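Side-chain contacts in Alpha/beta hydrolase (Legionella pneumophila subsp. pneumophila str. Philadelphia 1, PDB 4EZI), which is of unknown function but adopts the alpha/beta hydrolase fold and may act as a lipase: residues 227-230 with 231-235; 248-251 with 252-255; 289-292 with 293-296. All blocks are in the same frame, centred on the assembly; numbering follows the deposited sequence. Where two conformers were deposited one is given.

Interaction 1: 227-230 with 231-235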
loop_
_atom_site.group_PDB
_atom_site.type_symbol
_atom_site.label_atom_id
_atom_site.label_comp_id
_atom_site.label_asym_id
_atom_site.label_seq_id
_atom_site.Cartn_x
_atom_site.Cartn_y
_atom_site.Cartn_z
ATOM N N TYR A 227 -7.916 -11.301 -12.224
ATOM C CA TYR A 227 -9.368 -11.216 -12.087
ATOM C C TYR A 227 -9.814 -9.750 -12.043
ATOM O O TYR A 227 -10.750 -9.331 -12.741
ATOM C CB TYR A 227 -9.841 -12.003 -10.862
ATOM C CG TYR A 227 -11.310 -11.863 -10.600
ATOM C CD1 TYR A 227 -12.249 -12.192 -11.554
ATOM C CD2 TYR A 227 -11.775 -11.371 -9.404
ATOM C CE1 TYR A 227 -13.616 -12.041 -11.330
ATOM C CE2 TYR A 227 -13.130 -11.213 -9.164
ATOM C CZ TYR A 227 -14.052 -11.534 -10.141
ATOM O OH TYR A 227 -15.411 -11.380 -9.911
ATOM N N SER A 228 -9.122 -8.953 -11.236
ATOM C CA SER A 228 -9.456 -7.548 -11.088
ATOM C C SER A 228 -9.164 -6.760 -12.366
ATOM O O SER A 228 -9.957 -5.904 -12.771
ATOM C CB SER A 228 -8.666 -6.986 -9.892
ATOM O OG SER A 228 -8.956 -5.605 -9.714
ATOM N N LEU A 229 -8.028 -7.030 -13.012
ATOM C CA LEU A 229 -7.707 -6.292 -14.221
ATOM C C LEU A 229 -8.694 -6.597 -15.348
ATOM O O LEU A 229 -9.140 -5.687 -16.050
ATOM C CB LEU A 229 -6.260 -6.529 -14.659
ATOM C CG LEU A 229 -5.704 -5.482 -15.625
ATOM C CD1 LEU A 229 -5.574 -4.102 -14.946
ATOM C CD2 LEU A 229 -4.355 -5.930 -16.146
ATOM N N GLN A 230 -9.015 -7.871 -15.544
ATOM C CA GLN A 230 -9.983 -8.218 -16.578
ATOM C C GLN A 230 -11.352 -7.631 -16.226
ATOM O O GLN A 230 -12.061 -7.154 -17.120
ATOM C CB GLN A 230 -10.056 -9.736 -16.755
ATOM C CG GLN A 230 -11.112 -10.203 -17.738
ATOM C CD GLN A 230 -10.856 -9.769 -19.180
ATOM O OE1 GLN A 230 -9.772 -9.318 -19.529
ATOM N NE2 GLN A 230 -11.883 -9.895 -20.026
ATOM N N THR A 231 -11.749 -7.664 -14.960
ATOM C CA THR A 231 -13.028 -7.068 -14.537
ATOM C C THR A 231 -13.141 -5.605 -14.935
ATOM O O THR A 231 -14.136 -5.190 -15.534
ATOM C CB THR A 231 -13.243 -7.218 -13.016
ATOM O OG1 THR A 231 -13.402 -8.603 -12.691
ATOM C CG2 THR A 231 -14.454 -6.422 -12.532
ATOM N N TYR A 232 -12.100 -4.831 -14.648
ATOM C CA TYR A 232 -12.183 -3.384 -14.855
ATOM C C TYR A 232 -11.795 -2.942 -16.263
ATOM O O TYR A 232 -12.310 -1.933 -16.732
ATOM C CB TYR A 232 -11.325 -2.633 -13.821
ATOM C CG TYR A 232 -12.010 -2.583 -12.479
ATOM C CD1 TYR A 232 -13.136 -1.789 -12.325
ATOM C CD2 TYR A 232 -11.577 -3.338 -11.386
ATOM C CE1 TYR A 232 -13.826 -1.755 -11.133
ATOM C CE2 TYR A 232 -12.266 -3.279 -10.178
ATOM C CZ TYR A 232 -13.376 -2.462 -10.057
ATOM O OH TYR A 232 -14.099 -2.370 -8.892
ATOM N N LYS A 233 -10.920 -3.681 -16.929
ATOM C CA LYS A 233 -10.323 -3.226 -18.207
ATOM C C LYS A 233 -10.612 -4.121 -19.408
ATOM O O LYS A 233 -10.436 -3.690 -20.540
ATOM C CB LYS A 233 -8.816 -3.063 -18.061
ATOM C CG LYS A 233 -8.400 -2.147 -16.939
ATOM C CD LYS A 233 -8.959 -0.716 -17.095
ATOM C CE LYS A 233 -8.529 0.211 -15.955
ATOM N NZ LYS A 233 -9.293 1.494 -15.996
ATOM N N SER A 234 -10.999 -5.378 -19.178
ATOM C CA SER A 234 -11.324 -6.304 -20.257
ATOM C C SER A 234 -10.259 -6.343 -21.359
ATOM O O SER A 234 -10.563 -6.328 -22.561
ATOM C CB SER A 234 -12.705 -6.002 -20.842
ATOM O OG SER A 234 -13.152 -7.123 -21.578
ATOM N N TYR A 235 -9.002 -6.460 -20.953
ATOM C CA TYR A 235 -7.914 -6.535 -21.921
ATOM C C TYR A 235 -7.882 -7.862 -22.680
ATOM O O TYR A 235 -7.300 -7.932 -23.763
ATOM C CB TYR A 235 -6.549 -6.297 -21.259
ATOM C CG TYR A 235 -6.312 -4.907 -20.711
ATOM C CD1 TYR A 235 -6.716 -3.754 -21.407
ATOM C CD2 TYR A 235 -5.672 -4.731 -19.492
ATOM C CE1 TYR A 235 -6.455 -2.468 -20.907
ATOM C CE2 TYR A 235 -5.428 -3.455 -18.971
ATOM C CZ TYR A 235 -5.837 -2.335 -19.682
ATOM O OH TYR A 235 -5.619 -1.079 -19.185
#
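Residues 227-230 and 231-235 form the last turns of helix 218-233 and the bend that ends it, joined by successive i to i+4 hydrogen bonds, from T231 N to Y227 O (2.9 Å) through to S234 N to Q230 O. The last of these is less straight, with an N-H...O angle of 139°, and S234, with positive phi, is where the helical path ends.

Y227 O is gripped twice: besides the amide T231 N, T231 OG1 donates to it at 2.8 Å, and the two donors arrive from opposite faces of the carbonyl plane. With chi1 at -66°, OG1 folds back beside its own backbone N, toward the preceding turn, where it also sits over the rim of one face of the Y227 ring, 3.7 Å from CE1.

Past the last turn, L229 CD2 meets the edge of the Y235 ring near its plane, 3.8 Å from Y235 CD2, while K233 CB lies over the centre of one ring face. Q230 bends at chi2 (65°), which lays its amide along the bend, CD 3.7 Å from S234 CA; OE1 then accepts from the backbone N of W236. S228 OG and Y232 OH instead reach H129 and L128, tying the helix to a neighbouring loop.

The arrangement is that of a helix C-terminus ended by a residue in the left-handed helical conformation, S234, on one of the helices set between strands 193-197 and 310-314, where many alpha/beta hydrolases carry a cap.

Interaction 2: 248-251 with 252-255; sequences NTLI and PELM
A proline placed inside a helix is the feature that sets this contact apart: in helix 247-254, P252 follows directly on I251 and kinks the helix because its N carries no hydrogen for N248 O. That carbonyl meets P252 CD instead, at 3.3 Å. The ring also presses back on its predecessor, with I251 CB only 3.4 Å from P252 CD, tighter than ordinary van der Waals contact.

Beyond the proline the ladder resumes. L254 N donates to L250 O at 2.9 Å with a nearly straight angle of 167°, and M255 N donates to I251 O. Side chains follow the same spacing: L250 CG packs against L254 CD1 (3.8 Å), the two chains meeting at a slant, whereas I251 and selenomethionine M255 lie side by side, CG2 to CG 4.0 Å, and both touch Y227 of helix 218-233.

On the exposed flank a water bonds T249 OG1, which also bonds P246 O; its bridge to E253 OE2 is tentative, since E253 has two deposited conformers. The chemistry is thus divided: the proline's missing N-H costs the helix one backbone bond, apolar packing and two backbone bonds hold the turn after it, and hydration of the carboxylate is only a possibility.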
loop_
_atom_site.group_PDB
_atom_site.type_symbol
_atom_site.label_atom_id
_atom_site.label_comp_id
_atom_site.label_asym_id
_atom_site.label_seq_id
_atom_site.Cartn_x
_atom_site.Cartn_y
_atom_site.Cartn_z
ATOM N N ASN A 248 -11.629 -20.492 -13.223
ATOM C CA ASN A 248 -12.384 -19.460 -13.896
ATOM C C ASN A 248 -13.648 -19.066 -13.158
ATOM O O ASN A 248 -14.046 -17.894 -13.211
ATOM C CB ASN A 248 -12.697 -19.852 -15.345
ATOM C CG ASN A 248 -13.499 -21.141 -15.478
ATOM O OD1 ASN A 248 -13.383 -22.067 -14.672
ATOM N ND2 ASN A 248 -14.335 -21.189 -16.490
ATOM N N THR A 249 -14.292 -20.006 -12.463
ATOM C CA THR A 249 -15.474 -19.684 -11.667
ATOM C C THR A 249 -15.182 -19.665 -10.164
ATOM O O THR A 249 -15.872 -18.959 -9.426
ATOM C CB THR A 249 -16.651 -20.600 -11.994
ATOM O OG1 THR A 249 -16.281 -21.954 -11.730
ATOM C CG2 THR A 249 -17.141 -20.429 -13.413
ATOM N N LEU A 250 -14.184 -20.409 -9.692
ATOM C CA LEU A 250 -13.826 -20.392 -8.281
ATOM C C LEU A 250 -13.225 -19.065 -7.863
ATOM O O LEU A 250 -13.534 -18.558 -6.777
ATOM C CB LEU A 250 -12.874 -21.529 -7.985
ATOM C CG LEU A 250 -12.443 -21.723 -6.555
ATOM C CD1 LEU A 250 -13.654 -21.904 -5.617
ATOM C CD2 LEU A 250 -11.487 -22.886 -6.447
ATOM N N ILE A 251 -12.323 -18.509 -8.668
ATOM C CA ILE A 251 -11.655 -17.278 -8.298
ATOM C C ILE A 251 -12.637 -16.124 -8.020
ATOM O O ILE A 251 -12.504 -15.437 -7.007
ATOM C CB ILE A 251 -10.527 -16.928 -9.290
ATOM C CG1 ILE A 251 -9.377 -17.929 -9.084
ATOM C CG2 ILE A 251 -10.065 -15.466 -9.156
ATOM C CD1 ILE A 251 -8.334 -17.936 -10.162
ATOM N N PRO A 252 -13.629 -15.919 -8.898
ATOM C CA PRO A 252 -14.613 -14.863 -8.565
ATOM C C PRO A 252 -15.301 -15.036 -7.219
ATOM O O PRO A 252 -15.536 -14.050 -6.518
ATOM C CB PRO A 252 -15.614 -14.937 -9.724
ATOM C CG PRO A 252 -14.795 -15.440 -10.876
ATOM C CD PRO A 252 -13.789 -16.406 -10.281
ATOM N N GLU A 253 -15.575 -16.277 -6.831
ATOM C CA GLU A 253 -16.142 -16.563 -5.514
ATOM C C GLU A 253 -15.149 -16.227 -4.389
ATOM O O GLU A 253 -15.473 -15.533 -3.413
ATOM C CB GLU A 253 -16.515 -18.047 -5.330
ATOM C CG GLU A 253 -17.372 -18.771 -6.370
ATOM C CD GLU A 253 -17.273 -20.304 -6.193
ATOM O OE1 GLU A 253 -17.203 -20.765 -5.031
ATOM O OE2 GLU A 253 -17.249 -21.058 -7.195
ATOM N N LEU A 254 -13.925 -16.709 -4.526
ATOM C CA LEU A 254 -12.903 -16.478 -3.508
ATOM C C LEU A 254 -12.607 -15.009 -3.306
ATOM O O LEU A 254 -12.215 -14.612 -2.201
ATOM C CB LEU A 254 -11.608 -17.191 -3.863
ATOM C CG LEU A 254 -11.677 -18.717 -3.903
ATOM C CD1 LEU A 254 -10.361 -19.282 -4.455
ATOM C CD2 LEU A 254 -12.040 -19.332 -2.552
HETATM N N MSE A 255 -12.752 -14.218 -4.379
HETATM C CA MSE A 255 -12.440 -12.805 -4.330
HETATM C C MSE A 255 -13.624 -11.913 -4.031
HETATM O O MSE A 255 -13.554 -10.727 -4.281
HETATM C CB MSE A 255 -11.735 -12.352 -5.630
HETATM C CG MSE A 255 -10.484 -13.135 -5.977
HETATM SE SE MSE A 255 -9.083 -12.862 -4.740
HETATM C CE MSE A 255 -8.033 -14.494 -5.114
HETATM O O HOH W 1 -16.332 -22.718 -9.089
#

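Interaction 3: 289-292 with 293-296; sequences DRNT and EILK
N291 and L295 meet at the N-terminus of helix 292-299, a local capping region where the loop after helix 278-285 turns into the new helix. N291 occupies the N-cap position, but its side chain makes no capping bond; its main-chain O opens the helical ladder by accepting from L295 N at 3.0 Å (161°). L295 CG packs close to the same oxygen, at 3.3 Å, and its CD1 lies 4.0 Å from N291 CB. One residue on, K296 N donates to T292 O, and the aliphatic part of K296 slants past T292, CD to CG2 3.9 Å. E293 and K296 form a long salt bridge, OE2 to NZ 3.6 Å.

The approach is shaped by D289. A type I turn from D289 to T292 overlaps an Asx turn in which D289 OD1, met on its anti side by a donor tilted out of the carboxylate plane, accepts from N291 N at 2.8 Å; N291 ND2 bonds Y235 O and adds only a weak bond to D289 OD1. With CG anti to the backbone N (chi1 -176°), the carboxylate folds over the turn, and its OD2 takes W236 NE1. D289 O in turn receives both T292 N and T292 OG1 (2.7 Å from the latter). A water bridges R290 O and E293 N.

The buried carboxylate is therefore well supplied with donors and sits near the start of a helix, whose dipole would be expected to favour its charged form.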
loop_
_atom_site.group_PDB
_atom_site.type_symbol
_atom_site.label_atom_id
_atom_site.label_comp_id
_atom_site.label_asym_id
_atom_site.label_seq_id
_atom_site.Cartn_x
_atom_site.Cartn_y
_atom_site.Cartn_z
ATOM N N ASP A 289 2.244 -11.459 -24.623
ATOM C CA ASP A 289 0.836 -11.154 -24.460
ATOM C C ASP A 289 0.549 -9.898 -25.248
ATOM O O ASP A 289 1.352 -8.955 -25.244
ATOM C CB ASP A 289 0.494 -10.956 -22.991
ATOM C CG ASP A 289 -0.979 -10.731 -22.754
ATOM O OD1 ASP A 289 -1.451 -9.583 -22.903
ATOM O OD2 ASP A 289 -1.669 -11.722 -22.430
ATOM N N ARG A 290 -0.571 -9.876 -25.953
ATOM C CA ARG A 290 -0.916 -8.739 -26.802
ATOM C C ARG A 290 -1.094 -7.431 -26.044
ATOM O O ARG A 290 -1.077 -6.360 -26.649
ATOM C CB ARG A 290 -2.157 -9.044 -27.641
ATOM C CG ARG A 290 -3.421 -9.218 -26.827
ATOM C CD ARG A 290 -4.501 -9.761 -27.694
ATOM N NE ARG A 290 -5.777 -10.025 -27.024
ATOM C CZ ARG A 290 -6.100 -11.164 -26.406
ATOM N NH1 ARG A 290 -5.201 -12.115 -26.216
ATOM N NH2 ARG A 290 -7.337 -11.328 -25.946
ATOM N N ASN A 291 -1.252 -7.521 -24.724
ATOM C CA ASN A 291 -1.427 -6.340 -23.862
ATOM C C ASN A 291 -0.164 -5.915 -23.129
ATOM O O ASN A 291 -0.230 -5.074 -22.225
ATOM C CB ASN A 291 -2.545 -6.631 -22.863
ATOM C CG ASN A 291 -3.839 -6.932 -23.560
ATOM O OD1 ASN A 291 -4.405 -6.049 -24.212
ATOM N ND2 ASN A 291 -4.314 -8.168 -23.446
ATOM N N THR A 292 0.978 -6.474 -23.517
ATOM C CA THR A 292 2.188 -6.218 -22.768
ATOM C C THR A 292 2.498 -4.723 -22.604
ATOM O O THR A 292 2.911 -4.295 -21.525
ATOM C CB THR A 292 3.361 -6.993 -23.394
ATOM O OG1 THR A 292 3.121 -8.410 -23.273
ATOM C CG2 THR A 292 4.647 -6.667 -22.699
ATOM N N GLU A 293 2.306 -3.919 -23.646
ATOM C CA GLU A 293 2.635 -2.505 -23.511
ATOM C C GLU A 293 1.783 -1.768 -22.460
ATOM O O GLU A 293 2.314 -1.037 -21.625
ATOM C CB GLU A 293 2.650 -1.818 -24.869
ATOM C CG GLU A 293 3.826 -2.284 -25.771
ATOM C CD GLU A 293 5.201 -2.309 -25.071
ATOM O OE1 GLU A 293 5.549 -1.328 -24.376
ATOM O OE2 GLU A 293 5.937 -3.321 -25.210
ATOM N N ILE A 294 0.476 -2.003 -22.450
ATOM C CA ILE A 294 -0.397 -1.383 -21.462
ATOM C C ILE A 294 -0.136 -1.940 -20.046
ATOM O O ILE A 294 -0.272 -1.214 -19.045
ATOM C CB ILE A 294 -1.892 -1.496 -21.897
ATOM C CG1 ILE A 294 -2.781 -0.524 -21.106
ATOM C CG2 ILE A 294 -2.383 -2.925 -21.820
ATOM C CD1 ILE A 294 -2.463 0.947 -21.381
ATOM N N LEU A 295 0.243 -3.212 -19.955
ATOM C CA LEU A 295 0.601 -3.826 -18.684
ATOM C C LEU A 295 1.848 -3.165 -18.103
ATOM O O LEU A 295 1.928 -2.913 -16.893
ATOM C CB LEU A 295 0.779 -5.329 -18.835
ATOM C CG LEU A 295 -0.519 -6.087 -19.127
ATOM C CD1 LEU A 295 -0.284 -7.507 -19.640
ATOM C CD2 LEU A 295 -1.411 -6.117 -17.898
ATOM N N LYS A 296 2.845 -2.904 -18.952
ATOM C CA LYS A 296 4.041 -2.178 -18.531
ATOM C C LYS A 296 3.734 -0.761 -18.069
ATOM O O LYS A 296 4.298 -0.298 -17.081
ATOM C CB LYS A 296 5.099 -2.161 -19.636
ATOM C CG LYS A 296 5.729 -3.512 -19.842
ATOM C CD LYS A 296 6.543 -3.621 -21.156
ATOM C CE LYS A 296 7.681 -2.669 -21.251
ATOM N NZ LYS A 296 8.369 -2.890 -22.569
HETATM O O HOH W 2 1.170 -4.516 -26.316
#

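Interaction 1 stands between the other two. Y227 on helix 218-233 faces interaction 2, its OH 3.6 Å from P252 CB and its CB 3.9 Å from I251 CG2. At the far end L229 CD2 meets L295 CD2 of interaction 3 at 3.4 Å, and Y235 OH lies 3.5 Å from I294 CG1. Interactions 2 and 3 do not touch, their nearest atoms being about 15 Å apart. All three belong to the helical region between strands 193-197 and 310-314, and side chains of each lie about 9 to 10 Å from a bound PEG. The probable catalytic triad, S169, D318 and H351, lies outside all three contacts.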